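Local coordinates for protein metallo-carboxypeptidase (Pseudomonas aeruginosa, PDB 4A39) that is a zinc-dependent M14 carboxypeptidase of the cytosolic type, probably removing residues from the C-terminal end of peptides or proteins, at residues G83-R97 with F351-W364. Numbering follows the deposited sequence.
Sequences GYQAVASYDGERWFR and FKDHDDNPEPGTGW
Arg-97 reaches into the 351-364 loop and binds three of its carbonyls in the plane of the guanidinium. Arg-97 NE donates to Thr-362 O at 2.8 Å, from above that carbonyl plane. Arg-97 NH2 meets a lone pair of Trp-364 O at 3.0 Å. Arg-97 NH1 and NH2 together grip Phe-351 O, at 3.0 and 2.9 Å. The side chain bends at chi2 (-78°), which carries the guanidinium to these carbonyls; CG lies against the Thr-362 carbonyl carbon. The Arg-97 backbone N donates almost straight (175°) to Gly-361 O. A water joins that oxygen to Arg-97 O.

On its own side, Arg-97 NH1 also donates to Gln-85 O. Val-87 CG2 sits 3.6 Å above one face of the Arg-97 guanidinium. The edge of the Tyr-84 ring meets Phe-351 O, with Tyr-84 CE1 3.6 Å from it. Lys-352 extends alongside Tyr-84, and its NZ bonds to Ser-82 O and Glu-277 O. Trp-364 N bonds to Lys-352 O, a bond that joins the two ends of the loop.

Phe-351 stacks on Tyr-122 and lies about 4 Å, between side chains, from the zinc ligand Glu-183. The contact is an interdomain junction of a cytosolic carboxypeptidase: an arginine on a strand of the N-terminal beta domain hydrogen-bonds carbonyls of a catalytic-domain loop that starts near the zinc site.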
# COMPACT_ATOMS: atom_id res chain seq x y z
N GLY A 83 5.07 18.67 6.84
CA GLY A 83 6.23 17.99 6.30
C GLY A 83 5.95 17.20 5.03
O GLY A 83 6.86 16.60 4.45
N TYR A 84 4.70 17.19 4.60
CA TYR A 84 4.32 16.46 3.40
C TYR A 84 4.40 17.33 2.15
O TYR A 84 3.92 18.46 2.14
CB TYR A 84 2.90 15.90 3.52
CG TYR A 84 2.39 15.33 2.22
CD1 TYR A 84 2.80 14.08 1.78
CD2 TYR A 84 1.58 16.10 1.38
CE1 TYR A 84 2.42 13.60 0.51
CE2 TYR A 84 1.20 15.63 0.12
CZ TYR A 84 1.63 14.39 -0.31
OH TYR A 84 1.28 13.96 -1.56
N GLN A 85 5.00 16.78 1.10
CA GLN A 85 5.12 17.48 -0.18
C GLN A 85 4.31 16.71 -1.22
O GLN A 85 4.50 15.51 -1.40
CB GLN A 85 6.59 17.52 -0.62
CG GLN A 85 7.56 18.14 0.39
CD GLN A 85 7.20 19.57 0.76
OE1 GLN A 85 6.64 19.82 1.83
NE2 GLN A 85 7.50 20.50 -0.13
N ALA A 86 3.39 17.41 -1.89
CA ALA A 86 2.55 16.80 -2.91
C ALA A 86 3.37 16.28 -4.09
O ALA A 86 4.45 16.79 -4.37
CB ALA A 86 1.52 17.81 -3.41
N VAL A 87 2.83 15.28 -4.78
CA VAL A 87 3.51 14.70 -5.93
C VAL A 87 2.81 15.14 -7.21
O VAL A 87 1.58 15.32 -7.24
CB VAL A 87 3.50 13.15 -5.86
CG1 VAL A 87 4.60 12.58 -6.71
CG2 VAL A 87 3.64 12.70 -4.41
N ALA A 88 3.58 15.33 -8.28
CA ALA A 88 3.03 15.76 -9.55
C ALA A 88 3.70 15.04 -10.71
O ALA A 88 4.75 14.43 -10.55
CB ALA A 88 3.21 17.27 -9.71
N SER A 89 3.08 15.12 -11.89
CA SER A 89 3.63 14.49 -13.08
C SER A 89 3.03 15.08 -14.35
O SER A 89 1.83 15.33 -14.42
CB SER A 89 3.36 12.99 -13.07
OG SER A 89 3.82 12.39 -14.27
N TYR A 90 3.87 15.31 -15.35
CA TYR A 90 3.39 15.85 -16.62
C TYR A 90 2.88 14.73 -17.51
O TYR A 90 1.94 14.93 -18.28
CB TYR A 90 4.51 16.58 -17.36
CG TYR A 90 5.02 17.84 -16.70
CD1 TYR A 90 4.19 18.94 -16.50
CD2 TYR A 90 6.35 17.93 -16.28
CE1 TYR A 90 4.67 20.10 -15.89
CE2 TYR A 90 6.84 19.08 -15.67
CZ TYR A 90 5.99 20.16 -15.48
OH TYR A 90 6.47 21.31 -14.88
N ASP A 91 3.50 13.56 -17.41
CA ASP A 91 3.15 12.43 -18.26
C ASP A 91 2.50 11.22 -17.61
O ASP A 91 1.96 10.36 -18.31
CB ASP A 91 4.39 11.96 -19.03
CG ASP A 91 5.56 11.62 -18.12
OD1 ASP A 91 5.35 11.45 -16.90
OD2 ASP A 91 6.70 11.51 -18.63
N GLY A 92 2.54 11.14 -16.29
CA GLY A 92 1.96 10.00 -15.61
C GLY A 92 2.97 8.88 -15.42
O GLY A 92 2.64 7.81 -14.90
N GLU A 93 4.21 9.12 -15.85
CA GLU A 93 5.28 8.14 -15.71
C GLU A 93 6.36 8.63 -14.76
O GLU A 93 6.83 7.87 -13.91
CB GLU A 93 5.92 7.82 -17.07
CG GLU A 93 5.08 6.93 -17.96
CD GLU A 93 5.89 6.35 -19.11
OE1 GLU A 93 6.91 5.69 -18.83
OE2 GLU A 93 5.50 6.54 -20.28
N ARG A 94 6.76 9.89 -14.92
CA ARG A 94 7.78 10.51 -14.07
C ARG A 94 7.07 11.37 -13.04
O ARG A 94 6.44 12.37 -13.39
CB ARG A 94 8.71 11.39 -14.90
CG ARG A 94 9.48 10.67 -16.00
CD ARG A 94 10.23 11.67 -16.88
NE ARG A 94 11.36 12.29 -16.18
CZ ARG A 94 12.10 13.27 -16.70
NH1 ARG A 94 11.83 13.74 -17.91
NH2 ARG A 94 13.11 13.78 -16.00
N TRP A 95 7.16 10.99 -11.77
CA TRP A 95 6.53 11.75 -10.70
C TRP A 95 7.56 12.50 -9.85
O TRP A 95 8.62 11.96 -9.51
CB TRP A 95 5.68 10.82 -9.82
CG TRP A 95 4.47 10.30 -10.54
CD1 TRP A 95 4.43 9.27 -11.44
CD2 TRP A 95 3.14 10.82 -10.46
NE1 TRP A 95 3.15 9.13 -11.94
CE2 TRP A 95 2.34 10.06 -11.35
CE3 TRP A 95 2.54 11.85 -9.72
CZ2 TRP A 95 0.97 10.31 -11.52
CZ3 TRP A 95 1.18 12.09 -9.89
CH2 TRP A 95 0.41 11.32 -10.79
N PHE A 96 7.25 13.75 -9.53
CA PHE A 96 8.15 14.59 -8.74
C PHE A 96 7.42 15.36 -7.64
O PHE A 96 6.24 15.68 -7.76
CB PHE A 96 8.86 15.59 -9.66
CG PHE A 96 7.92 16.41 -10.52
CD1 PHE A 96 7.50 15.93 -11.76
CD2 PHE A 96 7.48 17.65 -10.09
CE1 PHE A 96 6.65 16.69 -12.57
CE2 PHE A 96 6.63 18.42 -10.89
CZ PHE A 96 6.21 17.94 -12.13
N ARG A 97 8.14 15.64 -6.56
CA ARG A 97 7.58 16.38 -5.43
C ARG A 97 7.62 17.88 -5.70
O ARG A 97 8.52 18.37 -6.39
CB ARG A 97 8.36 16.06 -4.15
CG ARG A 97 8.33 14.59 -3.73
CD ARG A 97 7.02 14.21 -3.04
NE ARG A 97 6.97 12.77 -2.77
CZ ARG A 97 6.23 12.22 -1.81
NH1 ARG A 97 5.49 12.97 -1.01
NH2 ARG A 97 6.24 10.90 -1.65
N PHE A 351 4.14 8.11 3.06
CA PHE A 351 3.60 8.93 1.99
C PHE A 351 4.57 10.09 1.78
O PHE A 351 4.55 10.75 0.75
CB PHE A 351 2.23 9.52 2.36
CG PHE A 351 1.08 8.59 2.09
CD1 PHE A 351 0.69 7.65 3.03
CD2 PHE A 351 0.40 8.65 0.88
CE1 PHE A 351 -0.37 6.78 2.77
CE2 PHE A 351 -0.66 7.79 0.60
CZ PHE A 351 -1.04 6.85 1.56
N LYS A 352 5.40 10.33 2.80
CA LYS A 352 6.40 11.40 2.76
C LYS A 352 7.67 10.80 2.16
O LYS A 352 7.65 10.33 1.02
CB LYS A 352 6.66 11.93 4.19
CG LYS A 352 5.44 12.62 4.81
CD LYS A 352 5.67 12.96 6.27
CE LYS A 352 4.45 13.67 6.87
NZ LYS A 352 4.67 13.99 8.31
N ASP A 353 8.78 10.82 2.89
CA ASP A 353 10.03 10.24 2.40
C ASP A 353 10.49 9.27 3.49
O ASP A 353 9.92 9.25 4.58
CB ASP A 353 11.09 11.34 2.22
CG ASP A 353 12.26 10.92 1.32
OD1 ASP A 353 12.38 9.74 0.95
OD2 ASP A 353 13.08 11.80 0.98
N HIS A 354 11.48 8.45 3.17
CA HIS A 354 12.07 7.54 4.15
C HIS A 354 13.26 8.40 4.55
O HIS A 354 14.31 8.34 3.91
CB HIS A 354 12.52 6.24 3.48
CG HIS A 354 13.17 5.27 4.42
ND1 HIS A 354 14.46 4.82 4.26
CD2 HIS A 354 12.69 4.63 5.52
CE1 HIS A 354 14.76 3.96 5.21
NE2 HIS A 354 13.70 3.83 5.99
N ASP A 355 13.08 9.21 5.58
CA ASP A 355 14.12 10.14 6.02
C ASP A 355 15.51 9.59 6.31
O ASP A 355 16.48 10.34 6.30
CB ASP A 355 13.61 10.95 7.22
CG ASP A 355 12.63 12.03 6.80
OD1 ASP A 355 12.36 12.14 5.59
OD2 ASP A 355 12.14 12.77 7.68
N ASP A 356 15.62 8.29 6.55
CA ASP A 356 16.93 7.71 6.80
C ASP A 356 17.80 7.84 5.54
O ASP A 356 19.02 8.03 5.64
CB ASP A 356 16.80 6.24 7.18
CG ASP A 356 15.84 6.04 8.34
OD1 ASP A 356 14.63 6.22 8.15
OD2 ASP A 356 16.31 5.70 9.45
N ASN A 357 17.17 7.74 4.37
CA ASN A 357 17.85 7.88 3.08
C ASN A 357 17.08 8.92 2.27
O ASN A 357 16.28 8.57 1.40
CB ASN A 357 17.84 6.56 2.30
CG ASN A 357 18.41 5.40 3.10
OD1 ASN A 357 19.35 5.57 3.88
ND2 ASN A 357 17.85 4.21 2.90
N PRO A 358 17.31 10.21 2.56
CA PRO A 358 16.62 11.30 1.86
C PRO A 358 16.80 11.36 0.35
O PRO A 358 17.92 11.29 -0.16
CB PRO A 358 17.18 12.56 2.55
CG PRO A 358 17.60 12.06 3.90
CD PRO A 358 18.21 10.73 3.59
N GLU A 359 15.68 11.48 -0.36
CA GLU A 359 15.65 11.61 -1.81
C GLU A 359 14.45 12.53 -2.07
O GLU A 359 13.45 12.14 -2.67
CB GLU A 359 15.46 10.23 -2.46
CG GLU A 359 16.70 9.34 -2.32
CD GLU A 359 16.54 7.93 -2.89
OE1 GLU A 359 15.73 7.72 -3.82
OE2 GLU A 359 17.27 7.03 -2.42
N PRO A 360 14.56 13.79 -1.61
CA PRO A 360 13.55 14.86 -1.71
C PRO A 360 12.88 15.08 -3.07
O PRO A 360 11.71 15.46 -3.13
CB PRO A 360 14.31 16.11 -1.26
CG PRO A 360 15.34 15.57 -0.35
CD PRO A 360 15.82 14.34 -1.07
N GLY A 361 13.62 14.85 -4.15
CA GLY A 361 13.06 15.05 -5.47
C GLY A 361 11.83 14.20 -5.74
O GLY A 361 10.92 14.62 -6.46
N THR A 362 11.80 13.00 -5.16
CA THR A 362 10.68 12.10 -5.37
C THR A 362 10.02 11.66 -4.07
O THR A 362 8.89 11.17 -4.09
CB THR A 362 11.12 10.80 -6.06
OG1 THR A 362 12.06 10.12 -5.22
CG2 THR A 362 11.76 11.10 -7.40
N GLY A 363 10.73 11.83 -2.96
CA GLY A 363 10.20 11.36 -1.68
C GLY A 363 10.07 9.86 -1.85
O GLY A 363 10.74 9.28 -2.71
N TRP A 364 9.23 9.21 -1.05
CA TRP A 364 9.05 7.77 -1.22
C TRP A 364 8.30 7.65 -2.55
O TRP A 364 7.42 8.47 -2.85
CB TRP A 364 8.25 7.16 -0.07
CG TRP A 364 8.26 5.65 -0.09
CD1 TRP A 364 7.21 4.83 -0.37
CD2 TRP A 364 9.40 4.79 0.13
NE1 TRP A 364 7.62 3.52 -0.34
CE2 TRP A 364 8.95 3.46 -0.03
CE3 TRP A 364 10.74 5.02 0.46
CZ2 TRP A 364 9.80 2.36 0.11
CZ3 TRP A 364 11.59 3.93 0.60
CH2 TRP A 364 11.12 2.61 0.43
O HOH W 1 10.95 17.39 -7.39